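Local coordinates for protein putative TRAP PERIPLASMIC SOLUTE BINDING PROTEIN (Haemophilus influenzae, PDB 4PBQ) that probably captures sugar acids such as L-gulonate in the periplasm and delivers them to a TRAP transporter for uptake, at residues 74-79 and 87-92. Numbering follows the deposited sequence.
Sequences QIVNGL and GITGLL. With 2UF (L-gulonate), chain D.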
loop_
_atom_site.group_PDB
_atom_site.type_symbol
_atom_site.label_atom_id
_atom_site.label_comp_id
_atom_site.label_asym_id
_atom_site.label_seq_id
_atom_site.Cartn_x
_atom_site.Cartn_y
_atom_site.Cartn_z
ATOM N N GLN A 74 4.067 -12.929 4.484
ATOM C CA GLN A 74 5.314 -13.674 4.659
ATOM C C GLN A 74 6.533 -12.736 4.657
ATOM O O GLN A 74 7.490 -12.949 5.404
ATOM C CB GLN A 74 5.435 -14.753 3.570
ATOM C CG GLN A 74 6.673 -15.647 3.764
ATOM C CD GLN A 74 6.594 -16.978 2.999
ATOM O OE1 GLN A 74 5.841 -17.882 3.364
ATOM N NE2 GLN A 74 7.396 -17.100 1.957
ATOM N N ILE A 75 6.472 -11.686 3.847
ATOM C CA ILE A 75 7.509 -10.645 3.843
ATOM C C ILE A 75 7.551 -9.938 5.200
ATOM O O ILE A 75 8.610 -9.779 5.790
ATOM C CB ILE A 75 7.314 -9.619 2.708
ATOM C CG1 ILE A 75 7.227 -10.327 1.348
ATOM C CG2 ILE A 75 8.424 -8.584 2.749
ATOM C CD1 ILE A 75 8.383 -11.254 1.052
ATOM N N VAL A 76 6.394 -9.525 5.717
ATOM C CA VAL A 76 6.369 -8.925 7.047
ATOM C C VAL A 76 7.043 -9.838 8.077
ATOM O O VAL A 76 7.907 -9.384 8.849
ATOM C CB VAL A 76 4.926 -8.589 7.515
ATOM C CG1 VAL A 76 4.950 -8.019 8.960
ATOM C CG2 VAL A 76 4.290 -7.583 6.622
ATOM N N ASN A 77 6.653 -11.109 8.120
ATOM C CA ASN A 77 7.226 -12.031 9.111
ATOM C C ASN A 77 8.722 -12.254 8.920
ATOM O O ASN A 77 9.472 -12.380 9.900
ATOM C CB ASN A 77 6.449 -13.325 9.095
ATOM C CG ASN A 77 5.082 -13.141 9.734
ATOM O OD1 ASN A 77 4.946 -12.346 10.665
ATOM N ND2 ASN A 77 4.083 -13.831 9.230
ATOM N N GLY A 78 9.143 -12.298 7.666
ATOM C CA GLY A 78 10.561 -12.452 7.360
ATOM C C GLY A 78 11.380 -11.246 7.795
ATOM O O GLY A 78 12.511 -11.397 8.260
ATOM N N LEU A 79 10.824 -10.045 7.657
ATOM C CA LEU A 79 11.487 -8.836 8.161
ATOM C C LEU A 79 11.641 -8.937 9.677
ATOM O O LEU A 79 12.691 -8.643 10.240
ATOM C CB LEU A 79 10.685 -7.581 7.792
ATOM C CG LEU A 79 10.714 -7.191 6.317
ATOM C CD1 LEU A 79 9.562 -6.239 5.992
ATOM C CD2 LEU A 79 12.057 -6.537 5.973
ATOM N N GLY A 87 12.409 -5.247 2.498
ATOM C CA GLY A 87 11.222 -5.464 1.719
ATOM C C GLY A 87 10.402 -4.222 1.564
ATOM O O GLY A 87 10.646 -3.211 2.251
ATOM N N ILE A 88 9.436 -4.309 0.659
ATOM C CA ILE A 88 8.344 -3.327 0.609
ATOM C C ILE A 88 7.045 -4.053 0.849
ATOM O O ILE A 88 6.762 -5.040 0.198
ATOM C CB ILE A 88 8.263 -2.576 -0.725
ATOM C CG1 ILE A 88 9.592 -1.835 -1.004
ATOM C CG2 ILE A 88 7.056 -1.603 -0.716
ATOM C CD1 ILE A 88 9.642 -1.034 -2.278
ATOM N N THR A 89 6.286 -3.551 1.818
ATOM C CA THR A 89 4.950 -4.073 2.113
ATOM C C THR A 89 4.029 -2.884 2.312
ATOM O O THR A 89 4.494 -1.764 2.485
ATOM C CB THR A 89 4.892 -4.946 3.375
ATOM O OG1 THR A 89 5.058 -4.164 4.569
ATOM C CG2 THR A 89 5.964 -6.031 3.357
ATOM N N GLY A 90 2.735 -3.187 2.362
ATOM C CA GLY A 90 1.754 -2.264 2.901
ATOM C C GLY A 90 1.683 -2.384 4.411
ATOM O O GLY A 90 2.682 -2.669 5.093
ATOM N N LEU A 91 0.485 -2.179 4.961
ATOM C CA LEU A 91 0.372 -1.919 6.392
ATOM C C LEU A 91 -0.129 -3.140 7.186
ATOM O O LEU A 91 -0.796 -2.989 8.203
ATOM C CB LEU A 91 -0.615 -0.748 6.615
ATOM C CG LEU A 91 -0.368 0.521 5.784
ATOM C CD1 LEU A 91 -1.291 1.674 6.201
ATOM C CD2 LEU A 91 1.069 0.972 5.901
ATOM N N LEU A 92 0.190 -4.346 6.734
ATOM C CA LEU A 92 -0.367 -5.550 7.352
ATOM C C LEU A 92 0.088 -5.751 8.799
ATOM O O LEU A 92 -0.604 -6.437 9.563
ATOM C CB LEU A 92 -0.051 -6.789 6.526
ATOM C CG LEU A 92 -0.556 -6.846 5.092
ATOM C CD1 LEU A 92 -0.263 -8.194 4.525
ATOM C CD2 LEU A 92 -2.059 -6.503 5.014
HETATM O O6A 2UF D . -3.084 -7.361 -1.230
HETATM C C6 2UF D . -3.476 -6.191 -1.337
HETATM O O6B 2UF D . -4.552 -5.834 -1.839
HETATM C C5 2UF D . -2.511 -5.091 -0.848
HETATM O O5 2UF D . -2.757 -3.917 -1.592
HETATM C C4 2UF D . -2.717 -4.807 0.657
HETATM O O4 2UF D . -2.347 -5.963 1.425
HETATM C C3 2UF D . -1.882 -3.578 1.076
HETATM O O3 2UF D . -0.481 -3.673 0.646
HETATM C C2 2UF D . -1.911 -3.373 2.600
HETATM O O2 2UF D . -1.421 -2.061 2.797
HETATM C C1 2UF D . -3.363 -3.420 3.168
HETATM O O1 2UF D . -3.296 -3.058 4.556
#
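The methyl of Thr-89 meets one face of helix 72-81, its CG2 lying 3.6 Å from Ile-75 CG2 and 4.0 Å from Val-76 CG2. Threonine suits this place because it is two-faced. A chi1 of 71° tucks OG1 in over the backbone and swings the methyl out opposite the carbonyl carbon, toward the helix. Ile-75 and Thr-89 lie alongside each other, pointing opposite ways, while Val-76 stands across Thr-89, nearly perpendicular. Buried Thr-89 OG1 donates to Gly-90 O at 2.9 Å, tilted 20° from the carbonyl plane, and also bonds to Gln-237 NE2; together these hold its rotation.

At the other end, Leu-79 CD2 approaches Gly-87 N at 3.7 Å. Gly-87 has no side chain, and Ile-75 CG2 lies 4.3 Å from its CA. Beyond Thr-89, Val-76 CG2 touches Leu-92 CB at 4.4 Å, and the far end of Leu-92 turns to the ligand, CD2 lying 3.6 Å from O4 of L-gulonate. The bare CA of Gly-90 lets L-gulonate O2 come close, and that oxygen accepts a hydrogen bond from Leu-91 N (2.9 Å, 158° at the hydrogen).

Glu-72, at the start of the helix, accepts a hydrogen bond from Gly-90 N at OE2 and is hydrogen-bonded to L-gulonate through OE1, coupling helix and loop at the pocket. Helix 72-81 is the connection of a beta-alpha-beta crossover from strand 59-64 to strand 86-89, with parallel strand 25-30 between them; antiparallel strand 231-239 flanks 86-89 beyond. Ile-88 points away from helix 72-81 and packs against helix 38-54.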